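Local coordinates for SspB protein (Streptomyces clavuligerus, PDB 6JUF), which probably acts as a DNase in the SspABCD-SspE system, a phosphorothioation-sensing bacterial defence against phages, and binds magnesium, at residues Met60-Trp63 against Ser64-Phe67; Val151-Arg154 against His155-Ser159; Phe302-Pro306 against Phe307-Trp311. All coordinates share one frame; numbering follows the deposited sequence.

Contact 1: Met60-Trp63 against Ser64-Phe67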
loop_
_atom_site.group_PDB
_atom_site.type_symbol
_atom_site.label_atom_id
_atom_site.label_comp_id
_atom_site.label_asym_id
_atom_site.label_seq_id
_atom_site.Cartn_x
_atom_site.Cartn_y
_atom_site.Cartn_z
ATOM N N MET B 60 15.202 -7.780 1.589
ATOM C CA MET B 60 15.155 -6.325 1.335
ATOM C C MET B 60 16.211 -5.899 0.282
ATOM O O MET B 60 15.904 -5.152 -0.648
ATOM C CB MET B 60 15.373 -5.580 2.654
ATOM C CG MET B 60 15.340 -4.055 2.543
ATOM S SD MET B 60 15.759 -3.352 4.132
ATOM C CE MET B 60 14.867 -1.804 4.115
ATOM N N ARG B 61 17.440 -6.418 0.441
ATOM C CA ARG B 61 18.514 -6.196 -0.517
ATOM C C ARG B 61 18.121 -6.686 -1.921
ATOM O O ARG B 61 18.302 -5.956 -2.928
ATOM C CB ARG B 61 19.747 -6.942 0.010
ATOM C CG ARG B 61 20.994 -6.922 -0.915
ATOM C CD ARG B 61 22.061 -7.832 -0.306
ATOM N NE ARG B 61 23.193 -7.944 -1.182
ATOM C CZ ARG B 61 24.331 -8.533 -0.811
ATOM N NH1 ARG B 61 24.427 -9.019 0.443
ATOM N NH2 ARG B 61 25.339 -8.624 -1.671
ATOM N N TYR B 62 17.571 -7.915 -1.982
ATOM C CA TYR B 62 17.152 -8.549 -3.218
ATOM C C TYR B 62 16.128 -7.666 -3.968
ATOM O O TYR B 62 16.240 -7.419 -5.148
ATOM C CB TYR B 62 16.599 -9.971 -2.945
ATOM C CG TYR B 62 15.919 -10.501 -4.192
ATOM C CD1 TYR B 62 16.646 -11.100 -5.230
ATOM C CD2 TYR B 62 14.511 -10.347 -4.334
ATOM C CE1 TYR B 62 16.004 -11.502 -6.397
ATOM C CE2 TYR B 62 13.872 -10.786 -5.506
ATOM C CZ TYR B 62 14.654 -11.355 -6.532
ATOM O OH TYR B 62 14.033 -11.741 -7.696
ATOM N N TRP B 63 15.135 -7.190 -3.228
ATOM C CA TRP B 63 14.027 -6.453 -3.857
ATOM C C TRP B 63 14.557 -5.161 -4.440
ATOM O O TRP B 63 14.136 -4.740 -5.521
ATOM C CB TRP B 63 12.819 -6.236 -2.953
ATOM C CG TRP B 63 11.994 -7.461 -2.833
ATOM C CD1 TRP B 63 11.656 -8.151 -1.679
ATOM C CD2 TRP B 63 11.334 -8.171 -3.944
ATOM N NE1 TRP B 63 10.856 -9.271 -1.998
ATOM C CE2 TRP B 63 10.626 -9.316 -3.342
ATOM C CE3 TRP B 63 11.230 -7.954 -5.335
ATOM C CZ2 TRP B 63 9.898 -10.227 -4.120
ATOM C CZ3 TRP B 63 10.483 -8.883 -6.097
ATOM C CH2 TRP B 63 9.845 -9.976 -5.501
ATOM N N SER B 64 15.464 -4.488 -3.731
ATOM C CA SER B 64 16.043 -3.246 -4.323
ATOM C C SER B 64 16.786 -3.528 -5.638
ATOM O O SER B 64 16.607 -2.757 -6.584
ATOM C CB SER B 64 17.041 -2.640 -3.355
ATOM O OG SER B 64 16.298 -1.911 -2.403
ATOM N N ARG B 65 17.600 -4.605 -5.704
ATOM C CA ARG B 65 18.322 -4.981 -6.929
ATOM C C ARG B 65 17.299 -5.359 -8.022
ATOM O O ARG B 65 17.417 -4.971 -9.174
ATOM C CB ARG B 65 19.239 -6.146 -6.573
ATOM C CG ARG B 65 20.397 -6.559 -7.488
ATOM C CD ARG B 65 21.296 -7.505 -6.667
ATOM N NE ARG B 65 20.839 -8.939 -6.442
ATOM C CZ ARG B 65 20.943 -9.667 -5.298
ATOM N NH1 ARG B 65 21.423 -9.132 -4.165
ATOM N NH2 ARG B 65 20.526 -10.912 -5.246
ATOM N N ALA B 66 16.299 -6.136 -7.607
ATOM C CA ALA B 66 15.335 -6.736 -8.610
ATOM C C ALA B 66 14.491 -5.657 -9.255
ATOM O O ALA B 66 14.107 -5.727 -10.423
ATOM C CB ALA B 66 14.432 -7.763 -7.891
ATOM N N PHE B 67 14.174 -4.635 -8.474
ATOM C CA PHE B 67 13.355 -3.504 -9.020
ATOM C C PHE B 67 14.264 -2.476 -9.724
ATOM O O PHE B 67 13.778 -1.434 -10.171
ATOM C CB PHE B 67 12.501 -2.810 -7.924
ATOM C CG PHE B 67 11.239 -3.569 -7.593
ATOM C CD1 PHE B 67 10.240 -3.731 -8.564
ATOM C CD2 PHE B 67 11.067 -4.135 -6.343
ATOM C CE1 PHE B 67 9.079 -4.428 -8.252
ATOM C CE2 PHE B 67 9.940 -4.851 -6.032
ATOM C CZ PHE B 67 8.923 -5.027 -6.983
HETATM O O HOH W 1 14.165 -3.088 -0.801
#
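The ring of Tyr-62 carries the methyl of Ala-66 over one face and meets Arg-65 NH2 at its edge, while the indole of its sequence neighbour Trp-63 has Tyr-62 CE2 over one of its faces. Arg-65 and Ala-66 are the i+3 and i+4 neighbours of Tyr-62 near the C-terminal end of helix 57-66, where the touching residues are all buried. The Ala-66 contact is a CH-pi interaction, with CB 4.1 Å from the centroid of the Tyr-62 ring; a methyl is small enough to lie close against the ring face. Tyr-62 reaches Ala-66 because its CG stands anti to the backbone N (chi1 169°), and its OH hydrogen-bonds to Trp-127 O. Trp-63 and Phe-67, just beyond the helix, lie nearly parallel but slid apart, their planes at 30°, with Trp-63 CE3 3.4 Å from Phe-67 CE2. Arg-61 and Arg-65 suit this interior because both bind Glu-72: Arg-61 NE lies in the plane of the Arg-65 guanidinium, 3.7 Å from Arg-65 NH1, and both nitrogens form salt bridges to Glu-72 OE2, whose charge probably offsets theirs. The side chain of Tyr-62 is about 8 Å from that of Glu-18, a magnesium-binding residue, although no metal is bound to this chain. Beyond the backbone bond from Ser-64 N, a water donates to Met-60 O at 2.7 Å and also bonds Ser-64 OG at 2.9 Å.

Contact 2: Val151-Arg154 against His155-Ser159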
loop_
_atom_site.group_PDB
_atom_site.type_symbol
_atom_site.label_atom_id
_atom_site.label_comp_id
_atom_site.label_asym_id
_atom_site.label_seq_id
_atom_site.Cartn_x
_atom_site.Cartn_y
_atom_site.Cartn_z
ATOM N N VAL B 151 6.227 -25.485 -15.418
ATOM C CA VAL B 151 6.676 -24.704 -16.556
ATOM C C VAL B 151 8.007 -24.003 -16.287
ATOM O O VAL B 151 8.897 -24.020 -17.115
ATOM C CB VAL B 151 5.577 -23.761 -17.076
ATOM C CG1 VAL B 151 6.091 -22.922 -18.259
ATOM C CG2 VAL B 151 4.448 -24.615 -17.576
ATOM N N ILE B 152 8.139 -23.418 -15.097
ATOM C CA ILE B 152 9.393 -22.768 -14.768
ATOM C C ILE B 152 10.543 -23.798 -14.721
ATOM O O ILE B 152 11.593 -23.533 -15.252
ATOM C CB ILE B 152 9.323 -21.975 -13.462
ATOM C CG1 ILE B 152 8.289 -20.845 -13.608
ATOM C CG2 ILE B 152 10.694 -21.438 -13.129
ATOM C CD1 ILE B 152 7.746 -20.315 -12.293
ATOM N N VAL B 153 10.284 -24.964 -14.108
ATOM C CA VAL B 153 11.292 -26.039 -14.038
ATOM C C VAL B 153 11.778 -26.378 -15.465
ATOM O O VAL B 153 12.954 -26.511 -15.687
ATOM C CB VAL B 153 10.729 -27.299 -13.381
ATOM C CG1 VAL B 153 11.590 -28.558 -13.653
ATOM C CG2 VAL B 153 10.487 -27.045 -11.897
ATOM N N ARG B 154 10.835 -26.522 -16.414
ATOM C CA ARG B 154 11.164 -26.880 -17.788
ATOM C C ARG B 154 12.140 -25.858 -18.369
ATOM O O ARG B 154 13.158 -26.215 -18.956
ATOM C CB ARG B 154 9.861 -27.020 -18.594
ATOM C CG ARG B 154 10.003 -27.621 -19.992
ATOM C CD ARG B 154 8.678 -27.565 -20.767
ATOM N NE ARG B 154 8.528 -26.305 -21.523
ATOM C CZ ARG B 154 9.133 -26.040 -22.691
ATOM N NH1 ARG B 154 9.946 -26.926 -23.260
ATOM N NH2 ARG B 154 8.931 -24.887 -23.305
ATOM N N HIS B 155 11.817 -24.563 -18.188
ATOM C CA HIS B 155 12.658 -23.482 -18.692
ATOM C C HIS B 155 14.021 -23.411 -18.017
ATOM O O HIS B 155 15.058 -23.186 -18.651
ATOM C CB HIS B 155 11.908 -22.127 -18.597
ATOM C CG HIS B 155 11.074 -21.861 -19.804
ATOM N ND1 HIS B 155 9.729 -22.062 -19.841
ATOM C CD2 HIS B 155 11.449 -21.494 -21.072
ATOM C CE1 HIS B 155 9.278 -21.818 -21.084
ATOM N NE2 HIS B 155 10.333 -21.481 -21.840
ATOM N N VAL B 156 14.037 -23.652 -16.714
ATOM C CA VAL B 156 15.281 -23.652 -15.952
ATOM C C VAL B 156 16.188 -24.808 -16.389
ATOM O O VAL B 156 17.389 -24.635 -16.509
ATOM C CB VAL B 156 14.995 -23.712 -14.453
ATOM C CG1 VAL B 156 16.264 -23.973 -13.628
ATOM C CG2 VAL B 156 14.265 -22.424 -14.033
ATOM N N ASN B 157 15.597 -25.980 -16.601
ATOM C CA ASN B 157 16.371 -27.077 -17.172
ATOM C C ASN B 157 17.037 -26.726 -18.504
ATOM O O ASN B 157 18.182 -27.105 -18.730
ATOM C CB ASN B 157 15.511 -28.323 -17.254
ATOM C CG ASN B 157 15.487 -29.073 -15.934
ATOM O OD1 ASN B 157 16.496 -29.143 -15.229
ATOM N ND2 ASN B 157 14.363 -29.652 -15.602
ATOM N N LEU B 158 16.336 -25.977 -19.358
ATOM C CA LEU B 158 16.814 -25.636 -20.706
ATOM C C LEU B 158 17.802 -24.475 -20.611
ATOM O O LEU B 158 18.670 -24.345 -21.450
ATOM C CB LEU B 158 15.632 -25.212 -21.599
ATOM C CG LEU B 158 14.850 -26.174 -22.500
ATOM C CD1 LEU B 158 14.961 -27.628 -22.050
ATOM C CD2 LEU B 158 13.389 -25.704 -22.595
ATOM N N SER B 159 17.668 -23.618 -19.579
ATOM C CA SER B 159 18.429 -22.358 -19.556
ATOM C C SER B 159 19.594 -22.317 -18.620
ATOM O O SER B 159 20.558 -21.653 -18.906
ATOM C CB SER B 159 17.525 -21.141 -19.244
ATOM O OG SER B 159 16.964 -20.729 -20.456
#
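Val-151 O receives two N-H groups of one residue, His-155: the backbone N at 3.2 Å from Val-151 O, as in any alpha-helix, and the ring ND1, whose bond is weak at 3.5 Å from the same oxygen. The imidazole thus leans back along its own helix, 145-159, with the carbonyl oxygen near its ring plane and at its edge. With chi1 at -87° and chi2 at 100°, the ring is set so that ND1 faces Val-151 O. Val-151 CG1 runs alongside the ring, pointing the same way. A histidine suits this buried place, since its flat ring packs against apolar neighbours while ND1 has a weakly bonded acceptor in the carbonyl one turn back.

One position further on, Ile-152 CG2 meets Val-156 CG2 at 3.8 Å, a contact of two beta-branched residues whose CG2 methyls touch from one turn to the next. Toward solvent the chemistry changes. The amide of Asn-157 lies beside Val-153, its ND2 3.6 Å from Val-153 CG1. The chain of Arg-154 bends at chi3, bringing NH1 to 3.7 Å from Leu-158 CD2 and NH2 to 3.8 Å from His-155 CE1, with the guanidinium and imidazole planes 67° apart. Arg-154 and Asn-157 put polar groups on this exposed flank, and apolar Leu-158 packs against the guanidinium.

The inner flank packs against three helices of the same chain: Ile-152 and Val-156 press on Ile-169 of helix 166-180, Val-151 and His-155 on helix 129-137, and His-155 and Val-156 on Leu-6 of helix 5-9.

Contact 3: Phe302-Pro306 against Phe307-Trp311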
loop_
_atom_site.group_PDB
_atom_site.type_symbol
_atom_site.label_atom_id
_atom_site.label_comp_id
_atom_site.label_asym_id
_atom_site.label_seq_id
_atom_site.Cartn_x
_atom_site.Cartn_y
_atom_site.Cartn_z
ATOM N N PHE B 302 9.659 6.286 -34.286
ATOM C CA PHE B 302 10.328 7.327 -33.514
ATOM C C PHE B 302 11.508 7.917 -34.320
ATOM O O PHE B 302 12.285 7.144 -34.913
ATOM C CB PHE B 302 10.805 6.772 -32.116
ATOM C CG PHE B 302 11.273 5.304 -32.163
ATOM C CD1 PHE B 302 10.326 4.264 -32.007
ATOM C CD2 PHE B 302 12.614 4.965 -32.384
ATOM C CE1 PHE B 302 10.746 2.941 -32.097
ATOM C CE2 PHE B 302 12.999 3.619 -32.459
ATOM C CZ PHE B 302 12.063 2.622 -32.307
ATOM N N THR B 303 11.603 9.259 -34.366
ATOM C CA THR B 303 12.554 9.948 -35.296
ATOM C C THR B 303 13.914 10.107 -34.625
ATOM O O THR B 303 14.859 10.657 -35.221
ATOM C CB THR B 303 12.038 11.339 -35.682
ATOM O OG1 THR B 303 11.796 12.125 -34.481
ATOM C CG2 THR B 303 10.781 11.263 -36.539
ATOM N N SER B 304 14.014 9.651 -33.365
ATOM C CA SER B 304 15.302 9.633 -32.680
ATOM C C SER B 304 15.318 8.503 -31.692
ATOM O O SER B 304 14.349 7.735 -31.630
ATOM C CB SER B 304 15.643 10.994 -32.012
ATOM O OG SER B 304 14.752 11.305 -30.937
ATOM N N GLY B 305 16.427 8.326 -30.983
ATOM C CA GLY B 305 16.644 7.157 -30.120
ATOM C C GLY B 305 15.482 6.959 -29.163
ATOM O O GLY B 305 15.076 7.893 -28.465
ATOM N N PRO B 306 14.979 5.742 -29.057
ATOM C CA PRO B 306 13.772 5.561 -28.242
ATOM C C PRO B 306 13.977 5.630 -26.727
ATOM O O PRO B 306 12.994 5.916 -25.989
ATOM C CB PRO B 306 13.263 4.182 -28.648
ATOM C CG PRO B 306 14.497 3.477 -29.147
ATOM C CD PRO B 306 15.279 4.559 -29.865
ATOM N N PHE B 307 15.154 5.328 -26.231
ATOM C CA PHE B 307 15.369 5.426 -24.806
ATOM C C PHE B 307 15.161 6.838 -24.284
ATOM O O PHE B 307 14.478 7.015 -23.243
ATOM C CB PHE B 307 16.760 4.923 -24.435
ATOM C CG PHE B 307 16.979 4.817 -22.960
ATOM C CD1 PHE B 307 16.615 3.642 -22.312
ATOM C CD2 PHE B 307 17.510 5.883 -22.233
ATOM C CE1 PHE B 307 16.817 3.495 -20.934
ATOM C CE2 PHE B 307 17.759 5.772 -20.863
ATOM C CZ PHE B 307 17.394 4.570 -20.204
ATOM N N ASP B 308 15.726 7.858 -24.958
ATOM C CA ASP B 308 15.586 9.224 -24.456
ATOM C C ASP B 308 14.137 9.644 -24.583
ATOM O O ASP B 308 13.617 10.436 -23.726
ATOM C CB ASP B 308 16.512 10.222 -25.212
ATOM C CG ASP B 308 17.984 10.038 -24.854
ATOM O OD1 ASP B 308 18.304 9.408 -23.819
ATOM O OD2 ASP B 308 18.849 10.522 -25.609
ATOM N N LEU B 309 13.480 9.206 -25.649
ATOM C CA LEU B 309 12.069 9.589 -25.833
ATOM C C LEU B 309 11.210 8.920 -24.757
ATOM O O LEU B 309 10.282 9.516 -24.248
ATOM C CB LEU B 309 11.537 9.265 -27.243
ATOM C CG LEU B 309 12.272 10.076 -28.347
ATOM C CD1 LEU B 309 11.867 9.457 -29.689
ATOM C CD2 LEU B 309 11.783 11.513 -28.187
ATOM N N ALA B 310 11.525 7.679 -24.418
ATOM C CA ALA B 310 10.805 6.990 -23.397
ATOM C C ALA B 310 10.856 7.798 -22.101
ATOM O O ALA B 310 9.831 7.915 -21.423
ATOM C CB ALA B 310 11.415 5.594 -23.158
ATOM N N TRP B 311 12.027 8.297 -21.747
ATOM C CA TRP B 311 12.155 9.084 -20.570
ATOM C C TRP B 311 11.514 10.457 -20.643
ATOM O O TRP B 311 11.138 10.958 -19.605
ATOM C CB TRP B 311 13.610 9.122 -20.091
ATOM C CG TRP B 311 13.851 7.873 -19.312
ATOM C CD1 TRP B 311 14.339 6.652 -19.764
ATOM C CD2 TRP B 311 13.566 7.680 -17.920
ATOM N NE1 TRP B 311 14.380 5.757 -18.757
ATOM C CE2 TRP B 311 13.929 6.313 -17.618
ATOM C CE3 TRP B 311 13.060 8.490 -16.908
ATOM C CZ2 TRP B 311 13.762 5.769 -16.343
ATOM C CZ3 TRP B 311 12.927 7.973 -15.634
ATOM C CH2 TRP B 311 13.256 6.615 -15.355
#
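Leu-309, in the first turn of helix 306-317, reaches back to Gly-305, Ser-304 and Phe-302 of the segment that leads into it. Its CB passes the carbonyl oxygens of Pro-306 and Gly-305, and CG approaches to 3.6 Å from Gly-305 O. The branch CD1 goes furthest: it lies 3.8 Å from Phe-302 CB, at the end of strand 298-302, and 3.6 Å from Ser-304 OG, while CD2 only grazes that hydroxyl. Because CG is anti to the carbonyl carbon (chi1 -64°), the chain runs back toward the start of the helix. Leu-309 also touches Leu-289 of strand 289-293, so it packs between the helix start and the strands of that sheet.

Gly-305 is the N-cap residue, and Pro-306 opens the first turn, where a proline is well tolerated because first-turn nitrogens have no i-4 carbonyl of the helix to bond to. Pro-306 CB also lies over one face of the Phe-302 ring, toward its rim. Pro-306 O accepts Ala-310 N at 2.8 Å, whereas the bond from Leu-309 N to Gly-305 O is weak at 3.5 Å. The strand-to-helix junction therefore depends largely on apolar shape, with firm helical bonding setting in from Pro-306 O.

Overall arrangement
Contact 1 is wholly buried, nearest the middle of the chain, whereas contacts 2 and 3 are partly exposed and their centres lie about 20 Å from the centre of the chain. Contacts 1 and 2 each join consecutive turns within one helix; contact 3 instead joins a strand end to a helix start. Their chemistry follows their place: contact 1 is aromatic, with arginines balanced by an acidic partner; contact 2 has an apolar inner flank and a polar outer one; contact 3 is apolar packing with a helix N-terminus and its main-chain bonds. None touches another; the centres of contacts 1 and 3 are 27 Å apart, on opposite sides of the chain's centre.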